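Local coordinates for malonyl acyl carrier protein transacylase (Streptococcus pneumoniae, PDB 3IM8), which probably transfers malonyl groups from malonyl-CoA to holo-acyl carrier protein, a step that supplies malonyl units for fatty acid synthesis, at residues K3-A9 with P83-L89; G128-A132 with V174-V178; L151-T155 with I167-A173; P156-P162 with P251-Y255. All blocks are in the same frame, centred on the assembly; numbering follows the deposited sequence.

In the fold
Contact 1 lies in the parallel sheet of the larger part of the fold and closes along the chain before the others open. Contacts 2, 3 and 4 share the mixed sheet of the smaller, ferredoxin-like part. Contacts 2 and 3 adjoin, their centres about 6 Å apart, and both use helix 171-184; contact 3 is nested inside the loop closed by contact 2. Contact 4 crosses both, their segments alternating: it carries strand 154-161 onward from contact 3 and pairs it with 252-253. Its centre is about 16 Å from that of contact 1, and the two touch through Leu89 and Val252. The predicted active-site residues Ser90 and His199 lie close to this junction.

Contact 1 of 4, residues K3-A9 with P83-L89; sequences KTAFLFA and PDMVAGL
Asp84 OD2 accepts the backbone N-H of Thr4 at 2.8 Å in an almost straight bond (176° at the hydrogen), and Lys3 N adds a weak second one. These bonds begin the pairing of parallel strands 4-8 and 85-88 in the four-stranded parallel sheet of the acyltransferase fold. Thr4 N meets the anti lone pair of OD2, on the side away from OD1. The short aspartate suits the site: with CG beside its own backbone N (chi1 -61°), the carboxylate turns to Thr4 N while Asp84 N binds Thr4 O at 2.7 Å. Both backbone polar groups of Thr4 are thus held by one residue, and Met85 N approaches the same carbonyl weakly. Farther on, Phe6 gives its N-H to Met85 O and takes that of Ala87, as in regular parallel pairing.

On the face carrying Phe6 and Phe8, the side chains of Pro83 and Phe6 cross at about a right angle, with the proline carbons spread over the aromatic face. Pro83 CB stands 3.8 Å from the Phe6 centroid in a CH-pi contact, while CD covers Phe6 CE2. Phe8 instead offers its edge: CE1 meets Val86 CG1 at 4.1 Å, and Ala87 O lies in the ring plane. Helix 92-99 packs on this face; Met261 of helix 254-263 touches Ala5, Leu7 and Ala87 on the other. Gly88, small enough to come close beside Phe8, fits the start of a GxSxG nucleophile elbow leading to Ser90, the predicted active-site serine. Just before it, Leu89 N binds Phe8 O at 2.9 Å.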
# COMPACT_ATOMS: atom_id res chain seq x y z
N LYS A 3 12.09 -3.78 -17.95
CA LYS A 3 11.80 -2.38 -18.43
C LYS A 3 10.75 -1.59 -17.59
O LYS A 3 11.05 -0.51 -17.11
CB LYS A 3 11.49 -2.38 -19.94
CG LYS A 3 12.11 -1.25 -20.68
CD LYS A 3 12.17 -1.50 -22.17
CE LYS A 3 12.50 -0.19 -22.82
NZ LYS A 3 11.70 0.83 -22.07
N THR A 4 9.53 -2.10 -17.40
CA THR A 4 8.48 -1.30 -16.69
C THR A 4 7.99 -1.98 -15.38
O THR A 4 7.72 -3.19 -15.38
CB THR A 4 7.26 -0.98 -17.61
OG1 THR A 4 7.68 -0.17 -18.69
CG2 THR A 4 6.15 -0.22 -16.86
N ALA A 5 7.88 -1.21 -14.28
CA ALA A 5 7.18 -1.67 -13.04
C ALA A 5 5.87 -0.92 -12.75
O ALA A 5 5.83 0.31 -12.90
CB ALA A 5 8.11 -1.57 -11.84
N PHE A 6 4.81 -1.66 -12.37
CA PHE A 6 3.55 -1.05 -11.89
C PHE A 6 3.63 -0.98 -10.35
O PHE A 6 3.98 -1.95 -9.67
CB PHE A 6 2.30 -1.83 -12.33
CG PHE A 6 1.97 -1.71 -13.83
CD1 PHE A 6 2.82 -1.05 -14.73
CD2 PHE A 6 0.81 -2.28 -14.32
CE1 PHE A 6 2.48 -0.96 -16.11
CE2 PHE A 6 0.46 -2.20 -15.67
CZ PHE A 6 1.30 -1.55 -16.57
N LEU A 7 3.32 0.20 -9.82
CA LEU A 7 3.38 0.44 -8.39
C LEU A 7 1.94 0.66 -7.94
O LEU A 7 1.28 1.61 -8.38
CB LEU A 7 4.20 1.68 -8.15
CG LEU A 7 5.65 1.62 -8.64
CD1 LEU A 7 6.33 2.95 -8.37
CD2 LEU A 7 6.49 0.45 -8.08
N PHE A 8 1.44 -0.18 -7.04
CA PHE A 8 0.00 -0.06 -6.69
C PHE A 8 -0.28 0.76 -5.41
O PHE A 8 0.31 0.53 -4.38
CB PHE A 8 -0.63 -1.43 -6.60
CG PHE A 8 -0.74 -2.16 -7.93
CD1 PHE A 8 0.36 -2.79 -8.48
CD2 PHE A 8 -1.96 -2.26 -8.58
CE1 PHE A 8 0.25 -3.49 -9.69
CE2 PHE A 8 -2.09 -2.95 -9.75
CZ PHE A 8 -0.98 -3.57 -10.34
N ALA A 9 -1.20 1.72 -5.51
CA ALA A 9 -1.74 2.50 -4.39
C ALA A 9 -2.08 1.74 -3.10
O ALA A 9 -2.56 0.62 -3.15
CB ALA A 9 -3.02 3.31 -4.87
N PRO A 83 3.21 -5.23 -17.06
CA PRO A 83 4.40 -4.93 -16.22
C PRO A 83 5.47 -6.02 -16.21
O PRO A 83 5.16 -7.18 -16.39
CB PRO A 83 3.80 -4.76 -14.82
CG PRO A 83 2.63 -5.62 -14.83
CD PRO A 83 2.03 -5.47 -16.23
N ASP A 84 6.73 -5.64 -15.99
CA ASP A 84 7.81 -6.62 -15.84
C ASP A 84 8.05 -7.00 -14.39
O ASP A 84 8.57 -8.09 -14.06
CB ASP A 84 9.10 -6.07 -16.50
CG ASP A 84 8.90 -5.81 -18.01
OD1 ASP A 84 8.67 -6.79 -18.72
OD2 ASP A 84 8.89 -4.65 -18.46
N MET A 85 7.68 -6.08 -13.50
CA MET A 85 7.77 -6.29 -12.03
C MET A 85 6.65 -5.48 -11.38
O MET A 85 6.23 -4.47 -11.94
CB MET A 85 9.12 -5.80 -11.45
CG MET A 85 10.34 -6.45 -12.04
SD MET A 85 11.87 -6.10 -11.15
CE MET A 85 11.51 -6.74 -9.56
N VAL A 86 6.20 -5.90 -10.21
CA VAL A 86 5.19 -5.15 -9.45
C VAL A 86 5.57 -4.96 -7.99
O VAL A 86 6.40 -5.67 -7.48
CB VAL A 86 3.78 -5.79 -9.51
CG1 VAL A 86 3.27 -5.89 -10.96
CG2 VAL A 86 3.76 -7.18 -8.81
N ALA A 87 4.89 -4.02 -7.31
CA ALA A 87 4.97 -3.79 -5.88
C ALA A 87 3.74 -2.92 -5.58
O ALA A 87 3.15 -2.33 -6.51
CB ALA A 87 6.27 -3.01 -5.51
N GLY A 88 3.37 -2.83 -4.32
CA GLY A 88 2.22 -1.99 -3.93
C GLY A 88 2.39 -1.62 -2.47
O GLY A 88 3.01 -2.38 -1.71
N LEU A 89 1.84 -0.47 -2.07
CA LEU A 89 2.00 0.02 -0.71
C LEU A 89 0.98 -0.63 0.20
O LEU A 89 -0.21 -0.32 0.14
CB LEU A 89 1.86 1.55 -0.64
CG LEU A 89 1.93 2.25 0.73
CD1 LEU A 89 3.37 2.32 1.16
CD2 LEU A 89 1.27 3.68 0.66

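Contact 2 of 4, residues G128-A132 with V174-V178; sequences GKMVA and VDRAV
With CG anti to the backbone N (chi1 -173°) and the rest of its chain extended, Lys129 runs its methylenes past Val174 and brings NZ to Asp175, whose CG lies beside its own N (chi1 -73°). The contact packs a strand against a helix in the ferredoxin-like subdomain of this acyltransferase: 129-132 runs 21° from the direction of 174-178, their axes 9.3 Å apart.

Apolar groups fill the space between. Val174 CG1 rests on Lys129 CG at 3.8 Å and also on CG2 of Val131. One turn on, Val178 points its CG1 between both methyls of Val131, with CG1 to CG1 at 3.9 Å. Branched, compact valines suit so close an approach, since each offers two methyls without a long flexible chain. The turn is fixed by the bond from Val178 N to Val174 O. Behind the pair, Ile167 of strand 164-169 touches Val131 and Ala177.

Lysine suits the edge of this packing: its methylenes join the valines and its ammonium group reaches the aspartate. The salt bridge is long, Lys129 NZ to Asp175 OD1 3.5 Å, and a water reinforces it: the water accepts a weak bond from Lys129 NZ and donates one to Asp175 OD1 at 3.1 Å.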
# COMPACT_ATOMS: atom_id res chain seq x y z
N GLY A 128 -3.32 5.31 19.03
CA GLY A 128 -1.86 5.54 18.86
C GLY A 128 -1.38 6.82 18.13
O GLY A 128 -2.09 7.80 18.06
N LYS A 129 -0.17 6.82 17.58
CA LYS A 129 0.33 8.06 16.98
C LYS A 129 1.26 7.69 15.80
O LYS A 129 1.75 6.57 15.76
CB LYS A 129 1.03 8.94 18.04
CG LYS A 129 1.45 10.36 17.54
CD LYS A 129 1.58 11.49 18.61
CE LYS A 129 2.20 12.75 17.91
NZ LYS A 129 2.09 14.10 18.58
N MET A 130 1.45 8.62 14.86
CA MET A 130 2.26 8.49 13.65
C MET A 130 2.91 9.84 13.33
O MET A 130 2.21 10.87 13.27
CB MET A 130 1.39 8.03 12.45
CG MET A 130 1.03 6.53 12.50
SD MET A 130 -0.15 6.05 11.24
CE MET A 130 0.95 6.39 9.85
N VAL A 131 4.23 9.86 13.15
CA VAL A 131 4.84 11.11 12.86
C VAL A 131 5.67 10.87 11.65
O VAL A 131 6.34 9.88 11.61
CB VAL A 131 5.71 11.63 14.05
CG1 VAL A 131 6.45 12.89 13.61
CG2 VAL A 131 4.83 11.99 15.23
N ALA A 132 5.58 11.73 10.65
CA ALA A 132 6.55 11.70 9.55
C ALA A 132 7.79 12.49 9.95
O ALA A 132 7.71 13.67 10.26
CB ALA A 132 5.95 12.28 8.27
N VAL A 174 5.61 7.29 21.37
CA VAL A 174 5.95 8.08 20.17
C VAL A 174 6.36 9.53 20.50
O VAL A 174 7.26 10.08 19.85
CB VAL A 174 4.83 8.04 19.09
CG1 VAL A 174 5.07 9.17 18.03
CG2 VAL A 174 4.79 6.63 18.39
N ASP A 175 5.68 10.13 21.50
CA ASP A 175 6.04 11.47 22.04
C ASP A 175 7.48 11.45 22.55
O ASP A 175 8.21 12.43 22.34
CB ASP A 175 5.09 11.92 23.18
CG ASP A 175 3.69 12.34 22.69
OD1 ASP A 175 3.56 12.73 21.50
OD2 ASP A 175 2.72 12.26 23.48
N ARG A 176 7.91 10.37 23.21
CA ARG A 176 9.29 10.28 23.75
C ARG A 176 10.27 10.21 22.58
O ARG A 176 11.28 10.96 22.56
CB ARG A 176 9.41 9.09 24.77
CG ARG A 176 10.81 8.81 25.46
CD ARG A 176 11.51 9.95 26.33
NE ARG A 176 12.94 9.56 26.61
CZ ARG A 176 13.98 10.40 26.74
NH1 ARG A 176 13.83 11.71 26.64
NH2 ARG A 176 15.21 9.92 26.98
N ALA A 177 9.95 9.37 21.58
CA ALA A 177 10.70 9.34 20.30
C ALA A 177 10.93 10.69 19.60
O ALA A 177 12.03 10.96 19.19
CB ALA A 177 10.05 8.35 19.34
N VAL A 178 9.90 11.52 19.41
CA VAL A 178 10.11 12.84 18.75
C VAL A 178 10.93 13.80 19.60
O VAL A 178 11.71 14.59 19.08
CB VAL A 178 8.78 13.57 18.25
CG1 VAL A 178 8.11 12.82 17.09
CG2 VAL A 178 7.80 13.85 19.36
O HOH W 1 0.46 12.91 21.23

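Contact 3 of 4, residues L151-T155 with I167-A173; sequences LGVVT and IAGEVVA
Thr155 and Ala168 form an antiparallel hydrogen-bonded pair in the hairpin of strands 154-161 and 164-169, and the neighbouring Val154 and Gly169 a non-hydrogen-bonded one. Thr155 N binds Ala168 O at 2.9 Å. In return, Ala168 N binds Thr155 O at 2.8 Å. Beyond Gly169 the chain turns into helix 171-184, yet Glu170 N still reaches Val153 O in the carbonyl plane. Gly169 has positive phi and lies with CA 3.2 Å from Val153 O, where a CB would collide. Gly152, also at positive phi, would likewise run a CB into Glu170 OE1.

With CG beside its own N (chi1 -52°) and the chain extended beyond, Glu170, at the N-cap position, brings OE1 to Val153 N at 2.7 Å, on the anti lone pair; the bond is bent (144° at the hydrogen), and the glutamate side chain crosses that of Val153 at about a right angle. At Gly152, the small CB of Ala173 rests against its O at 3.4 Å and also meets Val154 CG1 at 3.9 Å. Val154 CG2 extends to Ile167 CD1, and helix 138-148 covers both branched residues, while Ala168 touches Thr200, next in sequence to the predicted active-site His199.

One glutamate therefore grips both the N and the O of Val153, fastening the loop to the helix start; the Val153 N-H, as a donor to OE1, would probably favour the carboxylate form.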
# COMPACT_ATOMS: atom_id res chain seq x y z
N LEU A 151 9.44 2.83 26.93
CA LEU A 151 8.19 3.45 27.31
C LEU A 151 6.94 2.87 26.61
O LEU A 151 5.85 3.34 26.85
CB LEU A 151 8.32 4.98 27.09
CG LEU A 151 9.12 5.78 28.13
CD1 LEU A 151 10.54 5.31 28.36
CD2 LEU A 151 9.13 7.24 27.75
N GLY A 152 7.12 1.86 25.72
CA GLY A 152 6.06 1.24 24.89
C GLY A 152 6.41 1.08 23.39
O GLY A 152 7.47 1.51 22.93
N VAL A 153 5.50 0.49 22.62
CA VAL A 153 5.70 0.36 21.15
C VAL A 153 5.91 1.68 20.39
O VAL A 153 5.03 2.52 20.33
CB VAL A 153 4.55 -0.43 20.47
CG1 VAL A 153 4.88 -0.64 18.98
CG2 VAL A 153 4.33 -1.78 21.20
N VAL A 154 7.12 1.86 19.84
CA VAL A 154 7.41 2.90 18.84
C VAL A 154 8.48 2.42 17.84
O VAL A 154 9.62 2.18 18.22
CB VAL A 154 7.84 4.21 19.53
CG1 VAL A 154 8.96 3.92 20.56
CG2 VAL A 154 8.26 5.23 18.50
N THR A 155 8.12 2.23 16.57
CA THR A 155 9.16 1.88 15.55
C THR A 155 8.93 2.62 14.22
O THR A 155 7.82 3.16 14.01
CB THR A 155 9.24 0.37 15.26
OG1 THR A 155 7.94 -0.13 14.91
CG2 THR A 155 9.78 -0.40 16.47
N ILE A 167 7.43 7.12 11.73
CA ILE A 167 7.46 6.28 12.93
C ILE A 167 6.04 6.13 13.44
O ILE A 167 5.24 7.04 13.32
CB ILE A 167 8.41 6.89 14.02
CG1 ILE A 167 7.91 8.27 14.47
CG2 ILE A 167 9.80 7.12 13.40
CD1 ILE A 167 8.35 8.61 15.91
N ALA A 168 5.73 4.98 14.05
CA ALA A 168 4.41 4.79 14.60
C ALA A 168 4.44 4.02 15.94
O ALA A 168 5.48 3.44 16.31
CB ALA A 168 3.54 4.05 13.57
N GLY A 169 3.30 4.02 16.65
CA GLY A 169 3.09 3.17 17.84
C GLY A 169 2.19 3.84 18.86
O GLY A 169 1.28 4.56 18.49
N GLU A 170 2.45 3.63 20.16
CA GLU A 170 1.61 4.19 21.25
C GLU A 170 1.96 5.65 21.59
O GLU A 170 3.09 6.12 21.37
CB GLU A 170 1.70 3.31 22.50
CG GLU A 170 1.43 1.84 22.25
CD GLU A 170 1.79 0.97 23.43
OE1 GLU A 170 2.93 0.51 23.52
OE2 GLU A 170 0.92 0.70 24.25
N VAL A 171 0.97 6.38 22.12
CA VAL A 171 1.11 7.84 22.25
C VAL A 171 2.34 8.23 23.03
O VAL A 171 3.17 8.95 22.53
CB VAL A 171 -0.12 8.51 22.87
CG1 VAL A 171 0.11 10.03 22.98
CG2 VAL A 171 -1.39 8.16 22.07
N VAL A 172 2.46 7.76 24.27
CA VAL A 172 3.52 8.23 25.16
C VAL A 172 4.88 7.85 24.59
O VAL A 172 5.84 8.67 24.61
CB VAL A 172 3.40 7.62 26.55
CG1 VAL A 172 4.68 7.93 27.37
CG2 VAL A 172 2.10 8.12 27.22
N ALA A 173 4.97 6.62 24.06
CA ALA A 173 6.20 6.14 23.45
C ALA A 173 6.58 6.96 22.22
O ALA A 173 7.76 7.32 22.05
CB ALA A 173 6.12 4.64 23.14

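Contact 4 of 4, residues P156-P162 with P251-Y255; sequences PANYNTP and PVRFY
Tyr159 is tightly enclosed by the partner segment: Pro251 CB sits in the plane of its ring at the edge, 3.5 Å from CE1, while the Arg253 guanidinium lies flat over one face. That stack is off-centre, with Arg253 NH1 3.6 Å from Tyr159 CE1 and planes 20° apart; a salt bridge from NH1 to Glu256 holds the guanidinium from outside. Arg253 has its chain extended from CG to NE, as needed to run alongside the ring. A flat ring suits both neighbours, and its OH is hydrogen-bonded to Glu142 of helix 138-148. Nearer the backbone, Tyr255 CE1 meets Tyr159 CB at 3.6 Å, its chi1 of 62° swinging the ring back over the strand. Tyr255 CD1 is pressed still closer on Thr161 C, at 3.2 Å.

Parallel pairing is short: Val252 N binds Ala157 O, Tyr159 N binds Val252 O at 2.8 Å, and Phe254 N binds Tyr159 O at 2.9 Å as the helix begins.

The rim toward solvent is looser, where exposed Pro162 keeps its CD 4.0 Å from Tyr255 CG.

In the fold, strand 252-253 edges the mixed sheet beside 154-161, Val252 touches His199 and Leu89, Phe254 packs on helix 277-285, and Tyr159 reaches Val138 of helix 138-148.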
# COMPACT_ATOMS: atom_id res chain seq x y z
N PRO A 156 9.95 2.68 13.34
CA PRO A 156 9.62 3.18 12.00
C PRO A 156 8.58 2.24 11.37
O PRO A 156 8.75 1.02 11.44
CB PRO A 156 10.95 3.14 11.24
CG PRO A 156 11.98 3.33 12.33
CD PRO A 156 11.40 2.45 13.48
N ALA A 157 7.53 2.81 10.79
CA ALA A 157 6.45 2.07 10.13
C ALA A 157 6.61 2.11 8.60
O ALA A 157 6.35 1.11 7.92
CB ALA A 157 5.05 2.68 10.53
N ASN A 158 6.97 3.28 8.05
CA ASN A 158 7.02 3.41 6.60
C ASN A 158 8.32 4.03 6.20
O ASN A 158 8.54 5.20 6.47
CB ASN A 158 5.86 4.27 6.07
CG ASN A 158 4.47 3.63 6.29
OD1 ASN A 158 3.86 3.81 7.32
ND2 ASN A 158 3.99 2.90 5.31
N TYR A 159 9.18 3.26 5.56
CA TYR A 159 10.39 3.82 4.93
C TYR A 159 10.03 4.27 3.51
O TYR A 159 10.18 3.51 2.56
CB TYR A 159 11.54 2.79 4.87
CG TYR A 159 12.08 2.39 6.25
CD1 TYR A 159 11.47 1.36 6.99
CD2 TYR A 159 13.19 3.01 6.79
CE1 TYR A 159 11.96 0.98 8.24
CE2 TYR A 159 13.70 2.61 8.07
CZ TYR A 159 13.06 1.60 8.78
OH TYR A 159 13.51 1.18 9.99
N ASN A 160 9.58 5.51 3.37
CA ASN A 160 9.13 6.04 2.07
C ASN A 160 10.26 6.50 1.13
O ASN A 160 10.34 6.05 -0.03
CB ASN A 160 8.04 7.14 2.23
CG ASN A 160 6.84 6.69 3.07
OD1 ASN A 160 6.46 5.51 3.08
ND2 ASN A 160 6.21 7.65 3.76
N THR A 161 11.09 7.43 1.61
CA THR A 161 12.30 7.89 0.92
C THR A 161 13.46 7.95 1.95
O THR A 161 13.20 7.85 3.16
CB THR A 161 12.10 9.28 0.26
OG1 THR A 161 12.15 10.30 1.27
CG2 THR A 161 10.71 9.36 -0.48
N PRO A 162 14.74 8.09 1.48
CA PRO A 162 15.82 8.25 2.47
C PRO A 162 15.62 9.49 3.37
O PRO A 162 16.19 9.56 4.48
CB PRO A 162 17.08 8.39 1.60
CG PRO A 162 16.75 7.63 0.30
CD PRO A 162 15.26 7.96 0.09
N PRO A 251 7.79 -2.95 9.37
CA PRO A 251 7.95 -1.75 8.50
C PRO A 251 7.72 -2.06 7.00
O PRO A 251 8.12 -3.09 6.52
CB PRO A 251 9.39 -1.29 8.76
CG PRO A 251 9.77 -1.92 10.08
CD PRO A 251 8.98 -3.17 10.23
N VAL A 252 7.03 -1.17 6.30
CA VAL A 252 7.02 -1.13 4.83
C VAL A 252 8.25 -0.39 4.25
O VAL A 252 8.50 0.78 4.50
CB VAL A 252 5.72 -0.52 4.31
CG1 VAL A 252 5.74 -0.38 2.78
CG2 VAL A 252 4.52 -1.36 4.75
N ARG A 253 9.04 -1.10 3.48
CA ARG A 253 10.35 -0.60 3.07
C ARG A 253 10.25 -0.25 1.59
O ARG A 253 10.63 -1.05 0.71
CB ARG A 253 11.46 -1.62 3.37
CG ARG A 253 11.65 -1.85 4.84
CD ARG A 253 12.80 -2.87 5.13
NE ARG A 253 13.01 -3.01 6.58
CZ ARG A 253 13.78 -2.21 7.34
NH1 ARG A 253 14.46 -1.17 6.82
NH2 ARG A 253 13.87 -2.44 8.65
N PHE A 254 9.68 0.94 1.33
CA PHE A 254 9.38 1.33 -0.04
C PHE A 254 10.65 1.66 -0.85
O PHE A 254 10.82 1.10 -1.93
CB PHE A 254 8.34 2.48 -0.11
CG PHE A 254 7.89 2.80 -1.53
CD1 PHE A 254 8.35 3.94 -2.18
CD2 PHE A 254 7.02 1.93 -2.21
CE1 PHE A 254 7.95 4.25 -3.46
CE2 PHE A 254 6.61 2.18 -3.54
CZ PHE A 254 7.08 3.36 -4.17
N TYR A 255 11.53 2.53 -0.35
CA TYR A 255 12.66 2.97 -1.19
C TYR A 255 13.63 1.85 -1.50
O TYR A 255 14.18 1.79 -2.60
CB TYR A 255 13.38 4.23 -0.66
CG TYR A 255 14.04 4.15 0.70
CD1 TYR A 255 13.43 4.72 1.83
CD2 TYR A 255 15.30 3.54 0.86
CE1 TYR A 255 14.04 4.69 3.08
CE2 TYR A 255 15.92 3.50 2.10
CZ TYR A 255 15.28 4.08 3.21
OH TYR A 255 15.87 4.04 4.43